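Local coordinates for B-type Cna protein (Enterococcus faecium, PDB 6FWY) that is of unknown function but, as a surface-protein thioester domain, probably carries an internal Cys-Gln thioester for covalent attachment to host molecules, at residues A[110-115]-A[143-148]; A[84-89]-A[97-102]; A[34-39]-A[124-129]. All coordinates share one frame; numbering follows the deposited sequence.

Contact 1. Residues A[110-115]-A[143-148]; sequences SWVLAG and KIYDYA
Val112 and Leu113, in the last turn of helix 99-113, pack against Tyr145 and Ala148 of helix 131-150, and the contact is entirely apolar. It is helix-helix packing inside the thioester domain, joining the C-terminal end of the first helix to the second. Its centre is the phenol of Tyr145. Val112 approaches that ring with CG1, which lies 3.6 Å from Tyr145 CE1. The same methyl is 3.7 Å from Tyr145 OH, so it rests by the outer half of the ring, beside the hydroxyl. The valine side chain crosses the tyrosine at about a right angle. With CG of Tyr145 anti to its own backbone N (chi1 -174°), the ring is carried toward helix 99-113, although the closest CA atoms, those of Leu113 and Tyr145, are 8.5 Å apart.

Leu113 divides its methyls between two partners. CD2 of Leu113 stands 4.1 Å from Tyr145 CE1, the two side chains sliding past each other in opposite directions, while CD1 of Leu113 reaches the methyl of Ala148, 4.1 Å away at CB. Tyr145 CE1 thus meets both a valine and a leucine methyl, which come from directions about a right angle apart. No hydrogen bond crosses this interface. Gly115, with a phi of +86°, ends helix 99-113 in a Schellman motif, its N bonded to Val112 O at 2.9 Å.

Around this pair the helical layer closes on several sides. Phe141, one turn earlier, lays its ring nearly parallel to that of Tyr145, and Ile144 packs back onto Thr106 and Val109. From helix 76-84, Phe78 touches Leu113, and Arg80 bonds to the carbonyl of Ala148. Behind helix 99-113 lies strand 49-52, met by Trp111 at Cys52, whose carbonyl also binds the hydroxyl of Ser110.

Contact 2. Residues A[84-89]-A[97-102]; sequences GGFPSK and GNDTEA
Phe86 reaches from the loop after helix 76-84 onto the first turn of helix 99-113, where Asp99 and Ala102 receive it. CD2 of the ring lies 3.7 Å from Ala102 CB, and CE2 is 3.7 Å from Asp99 CG. The aspartate crosses the phenylalanine at about a right angle, its carboxylate plane turned 49° from the ring. One face of the ring has the carbonyl oxygen of Asp99 3.9 Å above its centre; the opposite face carries CB of Pro87, 3.7 Å above; the peptide between the two residues is cis.

In the second shell, Thr106 OG1 hydrogen-bonds both Phe86 N and Ala102 O, tying the loop backbone to the helix, and Phe86 O is held by the hydroxyl of Tyr51. The helix start is fixed by Asn98, the N-cap: its OD1 takes a nearly straight bond from Glu101 N (2.9 Å, 169° at the hydrogen) and a weak one from Thr100 N. Glu101 OE1 in turn accepts from Gly97 N at 2.9 Å, met from above the carboxylate plane, and forms a salt bridge with Arg136 of helix 131-150.

No hydrogen bond joins the two segments directly: the ring packs on a methyl and on polar atoms of the first turn, and Thr106 and Tyr51 bond the Phe86 backbone, while the acidic group of Asp99 in the first helical turn would be expected to suit the helix dipole.

Contact 3. Residues A[34-39]-A[124-129]; sequences NEWMIS and WSHPNH
Trp36 holds its CG anti to the carbonyl carbon (chi1 -71°), whereas His126 holds its CG anti to the backbone N (chi1 -169°); these two settings swing the rings toward each other from backbones whose CA atoms are 8.1 Å apart. The result is a T-shaped, edge-to-face aromatic pair, formed between strand 32-44 of the large antiparallel sheet and the loop that leads from strand 122-123 into helix 131-150. The imidazole presents its CE1-NE2 side to the indole. CE1 of His126 sits over the middle of the face, 3.4 Å from Trp36 CD2, and NE2 of His126 follows the six-membered ring at 3.7 Å from Trp36 CH2. The planes meet at 55°, with 4.3 Å between the centroid of the six-membered ring and that of the imidazole, so the T is tilted rather than upright.

A type I turn from His126 to His129, closed by a bond from His129 N to His126 O, brings two more side chains to the same tryptophan. Pro127 touches with CG, 3.7 Å from Trp36 CZ2. Asn128 comes in with its amide almost perpendicular to the indole, ND2 standing 3.6 Å from Trp36 CH2; this nitrogen has its polar partner in Asp22, whose other carboxylate oxygen bonds His129 NE2. One acid thus bonds two residues of the turn. His126 ND1, on the side of the imidazole turned from the indole, makes a weak hydrogen bond to Ile25 O, consistent with this ring orientation.

On the strand side, the indole has a backbone neighbour as well: Asn34 O lies in the ring plane at its edge, 3.6 Å from Trp36 CD1.

In the fold
Contacts 1 and 2 share helix 99-113: contact 2 lies at its start, contact 1 at its end, with centres 14 Å apart. They also touch directly, Ile144 CG1 lying 3.5 Å from Gly84 O. Contact 3 is 18 Å (centre to centre) from each. It meets this helix, and with it contact 1, through Trp111, whose CH2 is 3.6 Å from Met37 O, but stays about 7 Å from contact 2 at the nearest atoms. In sequence, contact 2 is nested within the loop closed by contact 3, whereas contacts 1 and 3 interleave. Trp111 and Ser110 also adjoin Cys52; this cysteine and Gln107, on the same helix 99-113, are probably the thioester pair, as in other thioester domains.

Contact 1. Residues A[110-115]-A[143-148]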
loop_
_atom_site.group_PDB
_atom_site.type_symbol
_atom_site.label_atom_id
_atom_site.label_comp_id
_atom_site.label_asym_id
_atom_site.label_seq_id
_atom_site.Cartn_x
_atom_site.Cartn_y
_atom_site.Cartn_z
ATOM N N SER A 110 14.852 5.989 -5.397
ATOM C CA SER A 110 14.420 4.855 -6.213
ATOM C C SER A 110 15.591 4.101 -6.885
ATOM O O SER A 110 15.652 2.876 -6.844
ATOM C CB SER A 110 13.416 5.308 -7.280
ATOM O OG SER A 110 12.903 4.201 -7.991
ATOM N N TRP A 111 16.506 4.848 -7.495
ATOM C CA TRP A 111 17.654 4.252 -8.180
ATOM C C TRP A 111 18.545 3.455 -7.217
ATOM O O TRP A 111 18.975 2.361 -7.536
ATOM C CB TRP A 111 18.484 5.314 -8.907
ATOM C CG TRP A 111 17.933 5.793 -10.242
ATOM C CD1 TRP A 111 17.253 5.049 -11.179
ATOM C CD2 TRP A 111 18.067 7.099 -10.801
ATOM N NE1 TRP A 111 16.976 5.810 -12.269
ATOM C CE2 TRP A 111 17.448 7.074 -12.069
ATOM C CE3 TRP A 111 18.635 8.290 -10.352
ATOM C CZ2 TRP A 111 17.376 8.203 -12.892
ATOM C CZ3 TRP A 111 18.591 9.404 -11.177
ATOM C CH2 TRP A 111 17.963 9.361 -12.421
ATOM N N VAL A 112 18.788 4.020 -6.037
ATOM C CA VAL A 112 19.594 3.376 -4.997
ATOM C C VAL A 112 18.893 2.139 -4.449
ATOM O O VAL A 112 19.484 1.080 -4.384
ATOM C CB VAL A 112 19.939 4.367 -3.870
ATOM C CG1 VAL A 112 20.646 3.668 -2.703
ATOM C CG2 VAL A 112 20.825 5.480 -4.424
ATOM N N LEU A 113 17.616 2.258 -4.100
ATOM C CA LEU A 113 16.831 1.110 -3.615
ATOM C C LEU A 113 16.773 -0.027 -4.614
ATOM O O LEU A 113 16.792 -1.178 -4.226
ATOM C CB LEU A 113 15.395 1.522 -3.219
ATOM C CG LEU A 113 15.184 2.442 -2.012
ATOM C CD1 LEU A 113 13.689 2.648 -1.766
ATOM C CD2 LEU A 113 15.838 1.866 -0.762
ATOM N N ALA A 114 16.706 0.301 -5.896
ATOM C CA ALA A 114 16.684 -0.707 -6.964
ATOM C C ALA A 114 18.068 -1.314 -7.257
ATOM O O ALA A 114 18.186 -2.230 -8.045
ATOM C CB ALA A 114 16.077 -0.125 -8.232
ATOM N N GLY A 115 19.109 -0.791 -6.624
ATOM C CA GLY A 115 20.450 -1.365 -6.712
ATOM C C GLY A 115 21.280 -0.884 -7.901
ATOM O O GLY A 115 22.254 -1.529 -8.259
ATOM N N LYS A 143 16.827 12.532 3.832
ATOM C CA LYS A 143 15.580 12.402 4.580
ATOM C C LYS A 143 14.778 11.212 4.045
ATOM O O LYS A 143 14.413 10.329 4.797
ATOM C CB LYS A 143 14.751 13.684 4.493
ATOM C CG LYS A 143 13.540 13.678 5.422
ATOM C CD LYS A 143 12.888 15.045 5.532
ATOM C CE LYS A 143 11.363 14.962 5.730
ATOM N NZ LYS A 143 10.974 14.839 7.153
ATOM N N ILE A 144 14.525 11.194 2.745
ATOM C CA ILE A 144 13.663 10.166 2.137
ATOM C C ILE A 144 14.307 8.782 2.277
ATOM O O ILE A 144 13.638 7.816 2.656
ATOM C CB ILE A 144 13.332 10.484 0.655
ATOM C CG1 ILE A 144 12.579 11.825 0.535
ATOM C CG2 ILE A 144 12.477 9.387 0.023
ATOM C CD1 ILE A 144 12.670 12.433 -0.870
ATOM N N TYR A 145 15.603 8.691 1.985
ATOM C CA TYR A 145 16.329 7.421 2.040
ATOM C C TYR A 145 16.335 6.846 3.462
ATOM O O TYR A 145 16.018 5.677 3.665
ATOM C CB TYR A 145 17.750 7.621 1.523
ATOM C CG TYR A 145 18.570 6.375 1.395
ATOM C CD1 TYR A 145 18.180 5.362 0.551
ATOM C CD2 TYR A 145 19.760 6.220 2.101
ATOM C CE1 TYR A 145 18.937 4.202 0.409
ATOM C CE2 TYR A 145 20.543 5.079 1.952
ATOM C CZ TYR A 145 20.106 4.067 1.109
ATOM O OH TYR A 145 20.833 2.916 0.940
ATOM N N ASP A 146 16.668 7.681 4.443
ATOM C CA ASP A 146 16.644 7.267 5.841
ATOM C C ASP A 146 15.280 6.673 6.230
ATOM O O ASP A 146 15.214 5.622 6.856
ATOM C CB ASP A 146 16.996 8.444 6.750
ATOM C CG ASP A 146 17.154 8.035 8.224
ATOM O OD1 ASP A 146 17.624 6.903 8.502
ATOM O OD2 ASP A 146 16.766 8.814 9.132
ATOM N N TYR A 147 14.202 7.342 5.822
ATOM C CA TYR A 147 12.858 6.857 6.090
ATOM C C TYR A 147 12.575 5.528 5.356
ATOM O O TYR A 147 12.057 4.587 5.948
ATOM C CB TYR A 147 11.818 7.926 5.742
ATOM C CG TYR A 147 10.398 7.470 5.983
ATOM C CD1 TYR A 147 9.945 7.202 7.277
ATOM C CD2 TYR A 147 9.516 7.280 4.920
ATOM C CE1 TYR A 147 8.655 6.772 7.508
ATOM C CE2 TYR A 147 8.223 6.843 5.148
ATOM C CZ TYR A 147 7.795 6.597 6.437
ATOM O OH TYR A 147 6.514 6.161 6.648
ATOM N N ALA A 148 12.946 5.444 4.083
ATOM C CA ALA A 148 12.763 4.219 3.300
ATOM C C ALA A 148 13.501 3.003 3.881
ATOM O O ALA A 148 12.912 1.931 3.998
ATOM C CB ALA A 148 13.168 4.451 1.864
#

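Contact 2. Residues A[84-89]-A[97-102]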
loop_
_atom_site.group_PDB
_atom_site.type_symbol
_atom_site.label_atom_id
_atom_site.label_comp_id
_atom_site.label_asym_id
_atom_site.label_seq_id
_atom_site.Cartn_x
_atom_site.Cartn_y
_atom_site.Cartn_z
ATOM N N GLY A 84 6.977 8.882 2.108
ATOM C CA GLY A 84 7.882 9.905 2.647
ATOM C C GLY A 84 8.579 10.786 1.626
ATOM O O GLY A 84 9.364 11.639 1.998
ATOM N N GLY A 85 8.279 10.582 0.349
ATOM C CA GLY A 85 8.884 11.331 -0.753
ATOM C C GLY A 85 7.841 12.127 -1.545
ATOM O O GLY A 85 6.689 12.294 -1.115
ATOM N N PHE A 86 8.263 12.622 -2.702
ATOM C CA PHE A 86 7.443 13.531 -3.496
ATOM C C PHE A 86 6.494 12.678 -4.362
ATOM O O PHE A 86 6.932 11.611 -4.822
ATOM C CB PHE A 86 8.344 14.437 -4.342
ATOM C CG PHE A 86 7.602 15.325 -5.304
ATOM C CD1 PHE A 86 7.311 14.876 -6.589
ATOM C CD2 PHE A 86 7.213 16.602 -4.938
ATOM C CE1 PHE A 86 6.617 15.689 -7.488
ATOM C CE2 PHE A 86 6.509 17.415 -5.832
ATOM C CZ PHE A 86 6.223 16.967 -7.113
ATOM N N PRO A 87 5.225 13.092 -4.573
ATOM C CA PRO A 87 4.605 14.319 -4.034
ATOM C C PRO A 87 3.789 14.161 -2.756
ATOM O O PRO A 87 3.058 15.079 -2.385
ATOM C CB PRO A 87 3.658 14.717 -5.167
ATOM C CG PRO A 87 3.149 13.386 -5.644
ATOM C CD PRO A 87 4.346 12.456 -5.570
ATOM N N SER A 88 3.889 13.004 -2.101
ATOM C CA SER A 88 3.198 12.772 -0.833
ATOM C C SER A 88 3.660 13.797 0.200
ATOM O O SER A 88 2.849 14.337 0.934
ATOM C CB SER A 88 3.448 11.341 -0.362
ATOM O OG SER A 88 2.984 11.155 0.959
ATOM N N LYS A 89 4.966 14.066 0.230
ATOM C CA LYS A 89 5.511 15.195 0.972
ATOM C C LYS A 89 5.843 16.330 0.003
ATOM O O LYS A 89 6.281 16.079 -1.145
ATOM C CB LYS A 89 6.779 14.776 1.706
ATOM C CG LYS A 89 6.577 13.613 2.665
ATOM C CD LYS A 89 5.692 14.001 3.851
ATOM C CE LYS A 89 5.638 12.926 4.879
ATOM N NZ LYS A 89 4.804 13.394 6.008
ATOM N N GLY A 97 14.098 22.902 -2.639
ATOM C CA GLY A 97 13.730 24.280 -2.983
ATOM C C GLY A 97 12.582 24.422 -3.964
ATOM O O GLY A 97 12.054 25.503 -4.081
ATOM N N ASN A 98 12.258 23.358 -4.694
ATOM C CA ASN A 98 11.135 23.343 -5.653
ATOM C C ASN A 98 10.724 21.891 -5.943
ATOM O O ASN A 98 11.408 20.960 -5.513
ATOM C CB ASN A 98 11.508 24.083 -6.944
ATOM C CG ASN A 98 12.664 23.430 -7.690
ATOM O OD1 ASN A 98 12.603 22.264 -8.073
ATOM N ND2 ASN A 98 13.724 24.178 -7.905
ATOM N N ASP A 99 9.635 21.710 -6.680
ATOM C CA ASP A 99 9.096 20.374 -6.995
ATOM C C ASP A 99 9.975 19.490 -7.889
ATOM O O ASP A 99 9.884 18.261 -7.801
ATOM C CB ASP A 99 7.701 20.481 -7.615
ATOM C CG ASP A 99 6.654 20.978 -6.618
ATOM O OD1 ASP A 99 6.976 21.116 -5.411
ATOM O OD2 ASP A 99 5.507 21.253 -7.018
ATOM N N THR A 100 10.801 20.102 -8.742
ATOM C CA THR A 100 11.728 19.339 -9.594
ATOM C C THR A 100 12.818 18.714 -8.740
ATOM O O THR A 100 13.136 17.551 -8.921
ATOM C CB THR A 100 12.381 20.194 -10.684
ATOM O OG1 THR A 100 11.377 20.798 -11.475
ATOM C CG2 THR A 100 13.235 19.328 -11.610
ATOM N N GLU A 101 13.373 19.502 -7.821
ATOM C CA GLU A 101 14.366 19.008 -6.859
ATOM C C GLU A 101 13.789 17.912 -5.957
ATOM O O GLU A 101 14.461 16.921 -5.693
ATOM C CB GLU A 101 14.914 20.147 -5.985
ATOM C CG GLU A 101 15.837 21.113 -6.717
ATOM C CD GLU A 101 16.199 22.359 -5.932
ATOM O OE1 GLU A 101 16.060 22.372 -4.677
ATOM O OE2 GLU A 101 16.646 23.333 -6.577
ATOM N N ALA A 102 12.558 18.109 -5.484
ATOM C CA ALA A 102 11.892 17.118 -4.617
ATOM C C ALA A 102 11.648 15.809 -5.371
ATOM O O ALA A 102 11.967 14.734 -4.879
ATOM C CB ALA A 102 10.592 17.676 -4.047
#

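Contact 3. Residues A[34-39]-A[124-129]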
loop_
_atom_site.group_PDB
_atom_site.type_symbol
_atom_site.label_atom_id
_atom_site.label_comp_id
_atom_site.label_asym_id
_atom_site.label_seq_id
_atom_site.Cartn_x
_atom_site.Cartn_y
_atom_site.Cartn_z
ATOM N N ASN A 34 31.819 10.080 -13.029
ATOM C CA ASN A 34 31.010 11.300 -13.146
ATOM C C ASN A 34 29.892 11.198 -14.216
ATOM O O ASN A 34 29.561 12.170 -14.889
ATOM C CB ASN A 34 31.905 12.532 -13.409
ATOM C CG ASN A 34 32.798 12.873 -12.225
ATOM O OD1 ASN A 34 32.385 12.797 -11.086
ATOM N ND2 ASN A 34 34.060 13.218 -12.506
ATOM N N GLU A 35 29.312 10.008 -14.359
ATOM C CA GLU A 35 28.255 9.762 -15.334
ATOM C C GLU A 35 26.974 10.527 -14.910
ATOM O O GLU A 35 26.599 10.516 -13.737
ATOM C CB GLU A 35 27.966 8.271 -15.420
ATOM C CG GLU A 35 26.933 7.902 -16.458
ATOM C CD GLU A 35 26.686 6.408 -16.576
ATOM O OE1 GLU A 35 27.667 5.620 -16.656
ATOM O OE2 GLU A 35 25.494 6.012 -16.656
ATOM N N TRP A 36 26.345 11.206 -15.871
ATOM C CA TRP A 36 25.114 11.964 -15.607
ATOM C C TRP A 36 23.947 10.998 -15.407
ATOM O O TRP A 36 23.910 9.911 -16.002
ATOM C CB TRP A 36 24.770 12.945 -16.731
ATOM C CG TRP A 36 25.671 14.139 -16.846
ATOM C CD1 TRP A 36 26.981 14.254 -16.401
ATOM C CD2 TRP A 36 25.379 15.361 -17.522
ATOM N NE1 TRP A 36 27.489 15.479 -16.743
ATOM C CE2 TRP A 36 26.532 16.183 -17.426
ATOM C CE3 TRP A 36 24.250 15.855 -18.188
ATOM C CZ2 TRP A 36 26.577 17.477 -17.972
ATOM C CZ3 TRP A 36 24.301 17.147 -18.727
ATOM C CH2 TRP A 36 25.468 17.942 -18.612
ATOM N N MET A 37 23.027 11.415 -14.541
ATOM C CA MET A 37 21.821 10.654 -14.266
ATOM C C MET A 37 20.595 11.522 -14.563
ATOM O O MET A 37 19.983 12.096 -13.663
ATOM C CB MET A 37 21.839 10.163 -12.827
ATOM C CG MET A 37 22.900 9.104 -12.553
ATOM S SD MET A 37 22.590 7.586 -13.455
ATOM C CE MET A 37 24.113 6.721 -13.305
ATOM N N ILE A 38 20.274 11.598 -15.850
ATOM C CA ILE A 38 19.178 12.407 -16.349
ATOM C C ILE A 38 17.874 11.615 -16.096
ATOM O O ILE A 38 17.906 10.389 -15.878
ATOM C CB ILE A 38 19.311 12.772 -17.850
ATOM C CG1 ILE A 38 18.957 11.569 -18.759
ATOM C CG2 ILE A 38 20.701 13.321 -18.167
ATOM C CD1 ILE A 38 19.153 11.788 -20.237
ATOM N N SER A 39 16.749 12.334 -16.125
ATOM C CA SER A 39 15.452 11.705 -15.942
ATOM C C SER A 39 14.314 12.561 -16.479
ATOM O O SER A 39 14.419 13.796 -16.570
ATOM C CB SER A 39 15.195 11.402 -14.474
ATOM O OG SER A 39 14.221 10.389 -14.351
ATOM N N TRP A 124 28.227 14.492 -5.539
ATOM C CA TRP A 124 27.268 15.522 -5.116
ATOM C C TRP A 124 27.573 16.862 -5.750
ATOM O O TRP A 124 27.822 17.850 -5.060
ATOM C CB TRP A 124 27.222 15.617 -3.590
ATOM C CG TRP A 124 26.706 14.357 -2.988
ATOM C CD1 TRP A 124 27.446 13.351 -2.422
ATOM C CD2 TRP A 124 25.335 13.924 -2.947
ATOM N NE1 TRP A 124 26.613 12.340 -2.009
ATOM C CE2 TRP A 124 25.318 12.658 -2.325
ATOM C CE3 TRP A 124 24.123 14.493 -3.370
ATOM C CZ2 TRP A 124 24.142 11.950 -2.104
ATOM C CZ3 TRP A 124 22.947 13.785 -3.166
ATOM C CH2 TRP A 124 22.961 12.521 -2.533
ATOM N N SER A 125 27.546 16.884 -7.077
ATOM C CA SER A 125 27.793 18.097 -7.858
ATOM C C SER A 125 27.468 17.800 -9.312
ATOM O O SER A 125 27.532 16.649 -9.755
ATOM C CB SER A 125 29.258 18.580 -7.732
ATOM O OG SER A 125 30.147 17.639 -8.310
ATOM N N HIS A 126 27.100 18.849 -10.038
ATOM C CA HIS A 126 26.750 18.772 -11.456
ATOM C C HIS A 126 27.098 20.123 -12.116
ATOM O O HIS A 126 26.787 21.182 -11.554
ATOM C CB HIS A 126 25.262 18.461 -11.595
ATOM C CG HIS A 126 24.843 18.111 -12.995
ATOM N ND1 HIS A 126 24.562 16.822 -13.381
ATOM C CD2 HIS A 126 24.679 18.877 -14.095
ATOM C CE1 HIS A 126 24.253 16.814 -14.664
ATOM N NE2 HIS A 126 24.335 18.046 -15.122
ATOM N N PRO A 127 27.724 20.108 -13.317
ATOM C CA PRO A 127 28.179 21.374 -13.962
ATOM C C PRO A 127 27.106 22.428 -14.312
ATOM O O PRO A 127 27.447 23.598 -14.504
ATOM C CB PRO A 127 28.880 20.897 -15.246
ATOM C CG PRO A 127 28.425 19.495 -15.457
ATOM C CD PRO A 127 28.118 18.917 -14.102
ATOM N N ASN A 128 25.837 22.020 -14.369
ATOM C CA ASN A 128 24.694 22.883 -14.749
ATOM C C ASN A 128 23.846 23.349 -13.558
ATOM O O ASN A 128 22.833 24.005 -13.758
ATOM C CB ASN A 128 23.773 22.144 -15.747
ATOM C CG ASN A 128 24.438 21.900 -17.088
ATOM O OD1 ASN A 128 25.501 22.458 -17.378
ATOM N ND2 ASN A 128 23.822 21.048 -17.914
ATOM N N HIS A 129 24.234 22.978 -12.335
ATOM C CA HIS A 129 23.494 23.377 -11.141
ATOM C C HIS A 129 24.437 23.840 -10.051
ATOM O O HIS A 129 25.579 23.359 -9.940
ATOM C CB HIS A 129 22.597 22.234 -10.645
ATOM C CG HIS A 129 21.641 21.729 -11.690
ATOM N ND1 HIS A 129 20.443 22.343 -11.969
ATOM C CD2 HIS A 129 21.743 20.692 -12.556
ATOM C CE1 HIS A 129 19.841 21.692 -12.951
ATOM N NE2 HIS A 129 20.611 20.689 -13.329
#